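Local coordinates for protein dihydropteroate synthase (Xanthomonas albilineans, PDB 6Q62) that probably catalyses the condensation of 4-aminobenzoate with (7,8-dihydropterin-6-yl)methyl diphosphate to 7,8-dihydropteroate and diphosphate, a step of folate biosynthesis, at residues Arg82-Ile87 / Val112-Gly117; His208-Cys213 / Ala253-Leu258; Ala133-Arg138 / Ala180-Arg185; Glu77-Arg82 / Thr102-Val107. All coordinates share one frame; numbering follows the deposited sequence.

Interaction 1. Residues Arg82-Ile87 / Val112-Gly117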
loop_
_atom_site.group_PDB
_atom_site.type_symbol
_atom_site.label_atom_id
_atom_site.label_comp_id
_atom_site.label_asym_id
_atom_site.label_seq_id
_atom_site.Cartn_x
_atom_site.Cartn_y
_atom_site.Cartn_z
ATOM N N ARG A 82 -27.188 11.221 -17.441
ATOM C CA ARG A 82 -25.916 10.543 -17.223
ATOM C C ARG A 82 -26.056 9.247 -16.454
ATOM O O ARG A 82 -25.589 8.227 -16.926
ATOM C CB ARG A 82 -24.965 11.461 -16.462
ATOM C CG ARG A 82 -24.550 12.671 -17.288
ATOM C CD ARG A 82 -23.879 13.699 -16.412
ATOM N NE ARG A 82 -23.497 14.866 -17.216
ATOM C CZ ARG A 82 -22.713 15.849 -16.783
ATOM N NH1 ARG A 82 -22.180 15.798 -15.568
ATOM N NH2 ARG A 82 -22.423 16.869 -17.576
ATOM N N VAL A 83 -26.655 9.285 -15.236
ATOM C CA VAL A 83 -26.606 8.119 -14.353
ATOM C C VAL A 83 -27.624 7.041 -14.705
ATOM O O VAL A 83 -27.297 5.870 -14.533
ATOM C CB VAL A 83 -26.640 8.461 -12.832
ATOM C CG1 VAL A 83 -25.509 9.419 -12.471
ATOM C CG2 VAL A 83 -27.989 9.038 -12.364
ATOM N N ILE A 84 -28.842 7.395 -15.162
ATOM C CA ILE A 84 -29.852 6.327 -15.367
ATOM C C ILE A 84 -29.449 5.308 -16.431
ATOM O O ILE A 84 -29.530 4.108 -16.147
ATOM C CB ILE A 84 -31.277 6.910 -15.609
ATOM C CG1 ILE A 84 -31.709 7.828 -14.438
ATOM C CG2 ILE A 84 -32.316 5.783 -15.926
ATOM C CD1 ILE A 84 -31.676 7.156 -13.037
ATOM N N PRO A 85 -28.992 5.699 -17.646
ATOM C CA PRO A 85 -28.626 4.666 -18.637
ATOM C C PRO A 85 -27.448 3.807 -18.144
ATOM O O PRO A 85 -27.391 2.614 -18.433
ATOM C CB PRO A 85 -28.278 5.471 -19.888
ATOM C CG PRO A 85 -28.824 6.824 -19.663
ATOM C CD PRO A 85 -28.827 7.058 -18.200
ATOM N N VAL A 86 -26.522 4.403 -17.365
ATOM C CA VAL A 86 -25.375 3.662 -16.812
ATOM C C VAL A 86 -25.836 2.621 -15.788
ATOM O O VAL A 86 -25.415 1.466 -15.859
ATOM C CB VAL A 86 -24.304 4.621 -16.233
ATOM C CG1 VAL A 86 -23.166 3.857 -15.527
ATOM C CG2 VAL A 86 -23.744 5.484 -17.359
ATOM N N ILE A 87 -26.743 3.022 -14.875
ATOM C CA ILE A 87 -27.293 2.078 -13.892
ATOM C C ILE A 87 -28.054 0.948 -14.625
ATOM O O ILE A 87 -27.868 -0.219 -14.289
ATOM C CB ILE A 87 -28.206 2.815 -12.877
ATOM C CG1 ILE A 87 -27.353 3.749 -11.995
ATOM C CG2 ILE A 87 -28.996 1.817 -12.005
ATOM C CD1 ILE A 87 -28.117 4.812 -11.282
ATOM N N VAL A 112 -32.956 4.242 -8.016
ATOM C CA VAL A 112 -33.411 2.996 -7.392
ATOM C C VAL A 112 -34.403 2.270 -8.304
ATOM O O VAL A 112 -34.287 1.062 -8.477
ATOM C CB VAL A 112 -33.927 3.201 -5.956
ATOM C CG1 VAL A 112 -34.561 1.918 -5.405
ATOM C CG2 VAL A 112 -32.789 3.658 -5.045
ATOM N N ALA A 113 -35.320 3.007 -8.971
ATOM C CA ALA A 113 -36.252 2.368 -9.909
ATOM C C ALA A 113 -35.508 1.734 -11.068
ATOM O O ALA A 113 -35.927 0.685 -11.548
ATOM C CB ALA A 113 -37.263 3.370 -10.431
ATOM N N ALA A 114 -34.362 2.326 -11.461
ATOM C CA ALA A 114 -33.511 1.845 -12.546
ATOM C C ALA A 114 -32.605 0.660 -12.135
ATOM O O ALA A 114 -32.015 0.023 -13.008
ATOM C CB ALA A 114 -32.653 2.999 -13.078
ATOM N N GLY A 115 -32.483 0.387 -10.840
ATOM C CA GLY A 115 -31.677 -0.730 -10.361
ATOM C C GLY A 115 -30.634 -0.458 -9.302
ATOM O O GLY A 115 -29.983 -1.407 -8.851
ATOM N N ALA A 116 -30.436 0.824 -8.897
ATOM C CA ALA A 116 -29.478 1.133 -7.847
ATOM C C ALA A 116 -29.983 0.532 -6.535
ATOM O O ALA A 116 -31.197 0.486 -6.311
ATOM C CB ALA A 116 -29.300 2.637 -7.703
ATOM N N GLY A 117 -29.051 0.061 -5.706
ATOM C CA GLY A 117 -29.343 -0.580 -4.431
ATOM C C GLY A 117 -28.825 0.140 -3.214
ATOM O O GLY A 117 -28.952 -0.367 -2.101
#

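Interaction 2. Residues His208-Cys213 / Ala253-Leu258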
loop_
_atom_site.group_PDB
_atom_site.type_symbol
_atom_site.label_atom_id
_atom_site.label_comp_id
_atom_site.label_asym_id
_atom_site.label_seq_id
_atom_site.Cartn_x
_atom_site.Cartn_y
_atom_site.Cartn_z
ATOM N N HIS A 208 -7.608 9.308 13.748
ATOM C CA HIS A 208 -8.661 9.130 14.759
ATOM C C HIS A 208 -9.915 8.429 14.244
ATOM O O HIS A 208 -10.948 8.448 14.912
ATOM C CB HIS A 208 -9.017 10.466 15.408
ATOM C CG HIS A 208 -7.903 11.063 16.194
ATOM N ND1 HIS A 208 -7.159 12.093 15.695
ATOM C CD2 HIS A 208 -7.449 10.751 17.428
ATOM C CE1 HIS A 208 -6.302 12.416 16.647
ATOM N NE2 HIS A 208 -6.417 11.614 17.693
ATOM N N LEU A 209 -9.814 7.753 13.083
ATOM C CA LEU A 209 -10.936 7.011 12.509
ATOM C C LEU A 209 -11.575 5.993 13.481
ATOM O O LEU A 209 -12.802 5.849 13.448
ATOM C CB LEU A 209 -10.531 6.345 11.188
ATOM C CG LEU A 209 -11.669 6.064 10.198
ATOM C CD1 LEU A 209 -12.329 7.364 9.717
ATOM C CD2 LEU A 209 -11.155 5.305 8.996
ATOM N N PRO A 210 -10.830 5.287 14.373
ATOM C CA PRO A 210 -11.507 4.346 15.281
ATOM C C PRO A 210 -12.604 4.989 16.131
ATOM O O PRO A 210 -13.578 4.315 16.442
ATOM C CB PRO A 210 -10.357 3.815 16.141
ATOM C CG PRO A 210 -9.158 3.932 15.262
ATOM C CD PRO A 210 -9.364 5.239 14.576
ATOM N N ARG A 211 -12.479 6.298 16.459
ATOM C CA ARG A 211 -13.462 7.046 17.250
ATOM C C ARG A 211 -14.816 7.137 16.531
ATOM O O ARG A 211 -15.868 7.123 17.189
ATOM C CB ARG A 211 -12.938 8.459 17.574
ATOM N N LEU A 212 -14.790 7.229 15.176
ATOM C CA LEU A 212 -16.012 7.284 14.375
ATOM C C LEU A 212 -16.632 5.911 14.244
ATOM O O LEU A 212 -17.840 5.809 14.026
ATOM C CB LEU A 212 -15.725 7.828 12.955
ATOM C CG LEU A 212 -15.533 9.334 12.807
ATOM C CD1 LEU A 212 -15.231 9.678 11.384
ATOM C CD2 LEU A 212 -16.749 10.102 13.282
ATOM N N CYS A 213 -15.815 4.849 14.363
ATOM C CA CYS A 213 -16.284 3.464 14.227
ATOM C C CYS A 213 -17.089 2.992 15.431
ATOM O O CYS A 213 -17.714 1.932 15.371
ATOM C CB CYS A 213 -15.109 2.542 13.932
ATOM S SG CYS A 213 -14.305 2.901 12.355
ATOM N N ALA A 253 -8.686 0.974 6.526
ATOM C CA ALA A 253 -9.196 -0.372 6.805
ATOM C C ALA A 253 -8.632 -0.892 8.147
ATOM O O ALA A 253 -9.386 -1.425 8.974
ATOM C CB ALA A 253 -8.810 -1.301 5.672
ATOM N N GLN A 254 -7.336 -0.664 8.409
ATOM C CA GLN A 254 -6.740 -1.069 9.690
ATOM C C GLN A 254 -7.359 -0.315 10.856
ATOM O O GLN A 254 -7.440 -0.846 11.966
ATOM C CB GLN A 254 -5.232 -0.795 9.660
ATOM C CG GLN A 254 -4.501 -1.718 8.691
ATOM C CD GLN A 254 -3.039 -1.400 8.648
ATOM O OE1 GLN A 254 -2.619 -0.239 8.791
ATOM N NE2 GLN A 254 -2.226 -2.437 8.465
ATOM N N ARG A 255 -7.834 0.930 10.597
ATOM C CA ARG A 255 -8.420 1.789 11.608
ATOM C C ARG A 255 -9.953 1.682 11.701
ATOM O O ARG A 255 -10.561 2.489 12.391
ATOM C CB ARG A 255 -7.942 3.232 11.445
ATOM C CG ARG A 255 -6.531 3.393 12.008
ATOM C CD ARG A 255 -5.718 4.501 11.386
ATOM N NE ARG A 255 -4.352 4.521 11.920
ATOM C CZ ARG A 255 -3.353 3.718 11.560
ATOM N NH1 ARG A 255 -3.550 2.749 10.665
ATOM N NH2 ARG A 255 -2.160 3.847 12.121
ATOM N N GLY A 256 -10.527 0.640 11.101
ATOM C CA GLY A 256 -11.933 0.302 11.245
ATOM C C GLY A 256 -12.859 0.539 10.069
ATOM O O GLY A 256 -14.015 0.100 10.123
ATOM N N ALA A 257 -12.390 1.201 8.986
ATOM C CA ALA A 257 -13.280 1.443 7.842
ATOM C C ALA A 257 -13.683 0.108 7.200
ATOM O O ALA A 257 -12.825 -0.775 7.052
ATOM C CB ALA A 257 -12.605 2.349 6.816
ATOM N N LEU A 258 -15.002 -0.083 6.931
ATOM C CA LEU A 258 -15.479 -1.324 6.268
ATOM C C LEU A 258 -15.738 -1.146 4.778
ATOM O O LEU A 258 -15.962 -2.122 4.050
ATOM C CB LEU A 258 -16.697 -1.951 6.968
ATOM C CG LEU A 258 -16.347 -2.568 8.321
ATOM C CD1 LEU A 258 -17.607 -2.720 9.202
ATOM C CD2 LEU A 258 -15.545 -3.860 8.127
#

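Interaction 3. Residues Ala133-Arg138 / Ala180-Arg185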
loop_
_atom_site.group_PDB
_atom_site.type_symbol
_atom_site.label_atom_id
_atom_site.label_comp_id
_atom_site.label_asym_id
_atom_site.label_seq_id
_atom_site.Cartn_x
_atom_site.Cartn_y
_atom_site.Cartn_z
ATOM N N ALA A 133 -37.363 10.285 0.593
ATOM C CA ALA A 133 -36.996 9.333 -0.464
ATOM C C ALA A 133 -36.286 8.087 0.113
ATOM O O ALA A 133 -36.678 6.945 -0.155
ATOM C CB ALA A 133 -36.126 10.016 -1.528
ATOM N N VAL A 134 -35.272 8.285 0.926
ATOM C CA VAL A 134 -34.547 7.123 1.453
ATOM C C VAL A 134 -35.458 6.275 2.366
ATOM O O VAL A 134 -35.428 5.039 2.234
ATOM C CB VAL A 134 -33.196 7.515 2.090
ATOM C CG1 VAL A 134 -32.517 6.326 2.721
ATOM C CG2 VAL A 134 -32.288 8.134 1.034
ATOM N N ALA A 135 -36.341 6.925 3.190
ATOM C CA ALA A 135 -37.265 6.176 4.050
ATOM C C ALA A 135 -38.193 5.303 3.178
ATOM O O ALA A 135 -38.382 4.137 3.493
ATOM C CB ALA A 135 -38.064 7.124 4.921
ATOM N N ASP A 136 -38.687 5.846 2.027
ATOM C CA ASP A 136 -39.551 5.119 1.093
ATOM C C ASP A 136 -38.833 4.043 0.321
ATOM O O ASP A 136 -39.410 2.998 0.001
ATOM C CB ASP A 136 -40.124 6.097 0.045
ATOM C CG ASP A 136 -41.271 6.985 0.482
ATOM O OD1 ASP A 136 -41.749 6.816 1.617
ATOM O OD2 ASP A 136 -41.687 7.859 -0.328
ATOM N N LEU A 137 -37.590 4.341 -0.105
ATOM C CA LEU A 137 -36.860 3.425 -0.968
ATOM C C LEU A 137 -36.317 2.174 -0.285
ATOM O O LEU A 137 -36.092 1.180 -0.972
ATOM C CB LEU A 137 -35.737 4.171 -1.705
ATOM C CG LEU A 137 -36.246 5.229 -2.714
ATOM C CD1 LEU A 137 -35.138 6.201 -3.103
ATOM C CD2 LEU A 137 -36.903 4.573 -3.944
ATOM N N ARG A 138 -36.105 2.210 1.029
ATOM C CA ARG A 138 -35.630 1.064 1.820
ATOM C C ARG A 138 -34.312 0.478 1.294
ATOM O O ARG A 138 -34.164 -0.737 1.138
ATOM C CB ARG A 138 -36.734 -0.015 1.960
ATOM C CG ARG A 138 -38.008 0.524 2.620
ATOM C CD ARG A 138 -38.890 -0.621 3.079
ATOM N NE ARG A 138 -40.274 -0.205 3.301
ATOM C CZ ARG A 138 -40.725 0.346 4.424
ATOM N NH1 ARG A 138 -39.898 0.582 5.438
ATOM N NH2 ARG A 138 -42.003 0.682 4.536
ATOM N N ALA A 180 -36.656 9.901 10.779
ATOM C CA ALA A 180 -37.403 9.921 9.524
ATOM C C ALA A 180 -37.919 8.518 9.158
ATOM O O ALA A 180 -38.610 8.357 8.161
ATOM C CB ALA A 180 -36.537 10.467 8.391
ATOM N N GLY A 181 -37.549 7.510 9.949
ATOM C CA GLY A 181 -38.001 6.151 9.676
ATOM C C GLY A 181 -37.031 5.309 8.872
ATOM O O GLY A 181 -37.406 4.250 8.356
ATOM N N ILE A 182 -35.769 5.764 8.761
ATOM C CA ILE A 182 -34.786 4.960 8.033
ATOM C C ILE A 182 -34.190 4.008 9.085
ATOM O O ILE A 182 -33.765 4.466 10.143
ATOM C CB ILE A 182 -33.705 5.830 7.324
ATOM C CG1 ILE A 182 -34.355 6.769 6.279
ATOM C CG2 ILE A 182 -32.604 4.928 6.665
ATOM C CD1 ILE A 182 -33.537 8.019 5.984
ATOM N N ASP A 183 -34.206 2.695 8.799
ATOM C CA ASP A 183 -33.667 1.690 9.723
ATOM C C ASP A 183 -32.173 1.942 9.955
ATOM O O ASP A 183 -31.445 2.159 8.985
ATOM C CB ASP A 183 -33.899 0.274 9.173
ATOM C CG ASP A 183 -33.730 -0.822 10.207
ATOM O OD1 ASP A 183 -32.632 -0.927 10.789
ATOM O OD2 ASP A 183 -34.698 -1.577 10.433
ATOM N N LYS A 184 -31.717 1.942 11.240
ATOM C CA LYS A 184 -30.304 2.160 11.579
ATOM C C LYS A 184 -29.392 1.153 10.868
ATOM O O LYS A 184 -28.272 1.514 10.538
ATOM C CB LYS A 184 -30.067 2.122 13.101
ATOM C CG LYS A 184 -28.754 2.814 13.517
ATOM C CD LYS A 184 -28.335 2.533 14.941
ATOM C CE LYS A 184 -27.058 3.266 15.291
ATOM N NZ LYS A 184 -26.575 2.907 16.642
ATOM N N ARG A 185 -29.899 -0.070 10.553
ATOM C CA ARG A 185 -29.122 -1.117 9.891
ATOM C C ARG A 185 -28.795 -0.784 8.436
ATOM O O ARG A 185 -27.977 -1.473 7.817
ATOM C CB ARG A 185 -29.854 -2.478 9.951
ATOM C CG ARG A 185 -29.931 -3.054 11.372
ATOM C CD ARG A 185 -30.916 -4.202 11.461
ATOM N NE ARG A 185 -32.304 -3.744 11.531
ATOM C CZ ARG A 185 -33.352 -4.547 11.697
ATOM N NH1 ARG A 185 -33.181 -5.861 11.817
ATOM N NH2 ARG A 185 -34.579 -4.045 11.750
HETATM O O HOH W 1 -37.566 2.881 5.665
#

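Interaction 4. Residues Glu77-Arg82 / Thr102-Val107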
loop_
_atom_site.group_PDB
_atom_site.type_symbol
_atom_site.label_atom_id
_atom_site.label_comp_id
_atom_site.label_asym_id
_atom_site.label_seq_id
_atom_site.Cartn_x
_atom_site.Cartn_y
_atom_site.Cartn_z
ATOM N N GLU A 77 -31.973 17.234 -14.772
ATOM C CA GLU A 77 -32.248 16.525 -16.019
ATOM C C GLU A 77 -30.970 15.966 -16.643
ATOM O O GLU A 77 -30.972 14.831 -17.136
ATOM C CB GLU A 77 -32.924 17.488 -17.020
ATOM C CG GLU A 77 -33.583 16.800 -18.181
ATOM C CD GLU A 77 -34.048 17.833 -19.184
ATOM O OE1 GLU A 77 -35.264 18.123 -19.212
ATOM O OE2 GLU A 77 -33.191 18.385 -19.916
ATOM N N GLU A 78 -29.874 16.747 -16.587
ATOM C CA GLU A 78 -28.573 16.299 -17.099
ATOM C C GLU A 78 -28.004 15.152 -16.215
ATOM O O GLU A 78 -27.436 14.198 -16.741
ATOM C CB GLU A 78 -27.580 17.480 -17.162
ATOM C CG GLU A 78 -26.210 17.130 -17.746
ATOM C CD GLU A 78 -26.173 16.443 -19.104
ATOM O OE1 GLU A 78 -27.071 16.702 -19.940
ATOM O OE2 GLU A 78 -25.236 15.641 -19.332
ATOM N N GLU A 79 -28.151 15.258 -14.882
ATOM C CA GLU A 79 -27.662 14.227 -13.967
ATOM C C GLU A 79 -28.404 12.904 -14.262
ATOM O O GLU A 79 -27.751 11.854 -14.335
ATOM C CB GLU A 79 -27.886 14.664 -12.517
ATOM C CG GLU A 79 -27.204 13.746 -11.513
ATOM C CD GLU A 79 -27.360 14.204 -10.079
ATOM O OE1 GLU A 79 -28.038 15.235 -9.871
ATOM O OE2 GLU A 79 -26.833 13.526 -9.162
ATOM N N LEU A 80 -29.740 12.969 -14.522
ATOM C CA LEU A 80 -30.504 11.759 -14.860
ATOM C C LEU A 80 -30.050 11.169 -16.179
ATOM O O LEU A 80 -29.917 9.950 -16.304
ATOM C CB LEU A 80 -32.013 12.080 -14.925
ATOM C CG LEU A 80 -32.683 12.402 -13.589
ATOM C CD1 LEU A 80 -34.098 13.009 -13.827
ATOM C CD2 LEU A 80 -32.770 11.139 -12.715
ATOM N N ARG A 81 -29.805 12.038 -17.179
ATOM C CA ARG A 81 -29.344 11.635 -18.524
ATOM C C ARG A 81 -28.013 10.874 -18.426
ATOM O O ARG A 81 -27.749 9.989 -19.222
ATOM C CB ARG A 81 -29.181 12.905 -19.387
ATOM C CG ARG A 81 -29.025 12.747 -20.876
ATOM C CD ARG A 81 -29.115 14.141 -21.491
ATOM N NE ARG A 81 -30.503 14.583 -21.474
ATOM C CZ ARG A 81 -30.958 15.734 -20.993
ATOM N NH1 ARG A 81 -30.116 16.655 -20.531
ATOM N NH2 ARG A 81 -32.249 16.004 -21.035
ATOM N N ARG A 82 -27.188 11.221 -17.441
ATOM C CA ARG A 82 -25.916 10.543 -17.223
ATOM C C ARG A 82 -26.056 9.247 -16.454
ATOM O O ARG A 82 -25.589 8.227 -16.926
ATOM C CB ARG A 82 -24.965 11.461 -16.462
ATOM C CG ARG A 82 -24.550 12.671 -17.288
ATOM C CD ARG A 82 -23.879 13.699 -16.412
ATOM N NE ARG A 82 -23.497 14.866 -17.216
ATOM C CZ ARG A 82 -22.713 15.849 -16.783
ATOM N NH1 ARG A 82 -22.180 15.798 -15.568
ATOM N NH2 ARG A 82 -22.423 16.869 -17.576
ATOM N N THR A 102 -25.508 10.787 -5.357
ATOM C CA THR A 102 -26.331 11.971 -5.637
ATOM C C THR A 102 -26.849 12.544 -4.324
ATOM O O THR A 102 -26.975 11.795 -3.350
ATOM C CB THR A 102 -27.500 11.595 -6.551
ATOM O OG1 THR A 102 -28.213 12.794 -6.928
ATOM C CG2 THR A 102 -28.484 10.582 -5.908
ATOM N N PHE A 103 -27.176 13.843 -4.307
ATOM C CA PHE A 103 -27.819 14.449 -3.145
ATOM C C PHE A 103 -29.268 14.818 -3.491
ATOM O O PHE A 103 -29.971 15.362 -2.637
ATOM C CB PHE A 103 -27.063 15.696 -2.631
ATOM C CG PHE A 103 -26.791 16.778 -3.637
ATOM C CD1 PHE A 103 -27.755 17.742 -3.929
ATOM C CD2 PHE A 103 -25.553 16.870 -4.253
ATOM C CE1 PHE A 103 -27.500 18.745 -4.879
ATOM C CE2 PHE A 103 -25.292 17.891 -5.183
ATOM C CZ PHE A 103 -26.267 18.816 -5.485
ATOM N N LYS A 104 -29.711 14.537 -4.736
ATOM C CA LYS A 104 -31.050 14.946 -5.187
ATOM C C LYS A 104 -32.072 13.852 -5.047
ATOM O O LYS A 104 -31.894 12.789 -5.651
ATOM C CB LYS A 104 -30.979 15.453 -6.636
ATOM C CG LYS A 104 -30.049 16.648 -6.809
ATOM C CD LYS A 104 -30.109 17.155 -8.258
ATOM C CE LYS A 104 -29.165 18.300 -8.543
ATOM N NZ LYS A 104 -27.825 17.783 -8.894
ATOM N N PRO A 105 -33.180 14.093 -4.298
ATOM C CA PRO A 105 -34.188 13.038 -4.121
ATOM C C PRO A 105 -34.772 12.497 -5.394
ATOM O O PRO A 105 -35.068 11.314 -5.445
ATOM C CB PRO A 105 -35.270 13.679 -3.249
ATOM C CG PRO A 105 -34.966 15.143 -3.249
ATOM C CD PRO A 105 -33.512 15.294 -3.515
ATOM N N GLU A 106 -34.946 13.340 -6.429
ATOM C CA GLU A 106 -35.518 12.881 -7.700
ATOM C C GLU A 106 -34.563 11.887 -8.329
ATOM O O GLU A 106 -35.014 10.912 -8.920
ATOM C CB GLU A 106 -35.717 14.076 -8.682
ATOM C CG GLU A 106 -36.544 15.237 -8.147
ATOM C CD GLU A 106 -35.832 16.361 -7.404
ATOM O OE1 GLU A 106 -34.747 16.134 -6.817
ATOM O OE2 GLU A 106 -36.387 17.481 -7.392
ATOM N N VAL A 107 -33.228 12.109 -8.198
ATOM C CA VAL A 107 -32.231 11.189 -8.771
ATOM C C VAL A 107 -32.206 9.925 -7.929
ATOM O O VAL A 107 -32.136 8.832 -8.486
ATOM C CB VAL A 107 -30.828 11.839 -8.880
ATOM C CG1 VAL A 107 -29.822 10.866 -9.521
ATOM C CG2 VAL A 107 -30.900 13.140 -9.700
HETATM O O HOH W 2 -26.127 15.001 -7.023
#

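Interaction 1. Residues Arg82-Ile87 / Val112-Gly117
I87 meets the C-terminal end of helix 105-114 chiefly with one methyl: CG2 lies 3.6 Å from A116 N and 3.7 Å from A114 O, close against the peptides on both sides of G115. This is the tight half of the contact. CG2 stands opposite the backbone N of I87, and that rotation directs it into the turn, while CD1 reaches along to A116 CB at a looser 4.4 Å. The turn is a Schellman motif: G115 has a positive phi of 128°, a backbone shape that glycine readily adopts, and its N bonds back to V112 O. I87 also packs on A111 of the same partner helix and, inward, on I62 of strand 59-63; I87 and A116 are buried. The other half lies nearer the surface. There I84 offers just CG2 to A114 CB, at 4.0 Å, one turn of helix before I87; A114 CB thus sits between the two CG2 methyls, and both I84 and A114 remain partly exposed. No hydrogen bond links the two segments. Two neighbouring helices of the barrel are joined here by methyl packing, which fixes spacing through shape and implies little directional restraint.

Interaction 2. Residues His208-Cys213 / Ala253-Leu258
P210 and R255 lie side by side and point the same way, where the short helical turn 209-212 of this TIM-barrel-type pterin-binding domain meets the Schellman motif ending helix 242-254. The proline ring rests along the first carbon of the arginine, with CD 4.0 Å from R255 CB, and its CG comes to 3.5 Å from R255 O. P210 N has no hydrogen to give that carbonyl, so the approach is packing alone. Beyond CB the arginine runs extended from CG to NE and leaves the contact. Its NH1 turns back in a weak hydrogen bond to L251 O of its own helix, and the side chain also packs on V278 of the second subunit.

L209 comes in from the buried side. With CG anti to the backbone N (chi1 -155°), its branch passes R255 and sets CD2 against A257 CB at 3.9 Å. A252 and P191 close around the same leucine. Farther along the turn, C213 directs its sulfur at the backbone beyond R255, where G256 adopts a positive phi (108°). The motif's two bonds run from G256 N to A253 O and from A257 N to A252 O, leaving the following peptide facing the cysteine. No hydrogen bond crosses between the segments. The glycine's bare backbone thus lets the sulfur come close: C213 SG lies 3.6 Å from G256 C.

Interaction 3. Residues Ala133-Arg138 / Ala180-Arg185
V134 and I182 cross obliquely, joining helix 130-137 to the loop that leads from helix 162-179 into strand 187-190 of the parallel barrel sheet. V134 CG1 and I182 CD1 meet at 3.8 Å. The isoleucine's CG1, anti to its carbonyl carbon (chi1 -61°), lies over the helix backbone, 3.7 Å from A135 N. On the outer side A135 CB presses on A180 O at 3.5 Å, so the alanine packs against the first residues after helix 162-179.

No direct hydrogen bond spans the two segments; a single water does so. It donates to A135 O at 2.6 Å and to G181 O at 3.0 Å, bridging two backbone carbonyls that could not bond each other.

In the next shell, G181 sets the course of the loop. Its positive phi closes helix 162-179 in a Schellman motif, and the chain then turns to bring I182 onto the neighbouring helix. L125 packs on both V134 and I182, A177 backs the isoleucine, and I119 of strand 118-121 lies beneath the valine, making this the buried side of the contact.

Farther out, the loop is braced before its 3-10 turn by an Asx turn at D183. R185 grips the carboxylate side-on, with NE on one oxygen and NH2 on the other, the second bond being 2.8 Å from R185 NH2 to D183 OD2. D183 OD1 takes two donors: R185 NE on its syn side, and, through its anti lone pair, R185 N at 2.9 Å.

Interaction 4. Residues Glu77-Arg82 / Thr102-Val107
E79 OE2 is gripped by T102 OG1, which donates a hydrogen bond of 2.7 Å, and by a water that donates from 2.7 Å. The threonine comes from above the carboxylate plane, 38° out of it. The same water accepts from F103 N and lies over one face of the phenylalanine ring. The other oxygen, E79 OE1, forms a salt bridge with K104 NZ at 2.7 Å, met on the syn side but well out of plane. Each oxygen thus has its own protein donor, which fixes the rotation of the carboxylate, and the nearby ammonium would probably favour the charged form of the glutamate, buried as it is. The glutamate reaches them with CG anti to the backbone N (chi1 -171°) and an extended chain beyond. K104 bends at its last torsion and has further partners in E65 and V74 O. T102 OG1 also accepts from K104 N, an ST turn that sets the lysine just before helix 105-114.

A methyl of V107, CG2, packs against the carboxylate, 3.7 Å from E79 CD; the apolar contact is L80, which slides past V107 with CD2 4.0 Å from V107 CA. Elsewhere on helix 76-93, E77, E78, R81 and R82 form a salt-bridge network that takes no part in the contact. The contact joins helix 76-93 to the turn leaving strand 98-101, at the C-terminal end of the strands, where active sites of TIM barrels lie.

Overall arrangement
Interactions 1 and 4 hold the same pair of helices, 76-93 and 105-114, with centres 10 Å apart and R82 in common. Interaction 4 is charged and lies where helix 105-114 begins; interaction 1, where that helix ends, is made by methyl groups, without hydrogen bonds or charges. Interaction 3 continues round the barrel, its helix 130-137 touching both through V112 on L137 and P105 on A133, and adds a water bridge. Interaction 2 stands apart, and the second subunit reaches it alone of the four. Each has a buried side, I87 and A116, L209 and A257, V134 and I182, or E79, T102 and V107; P210, G181 and E106 mark the exposed margins of interactions 2, 3 and 4.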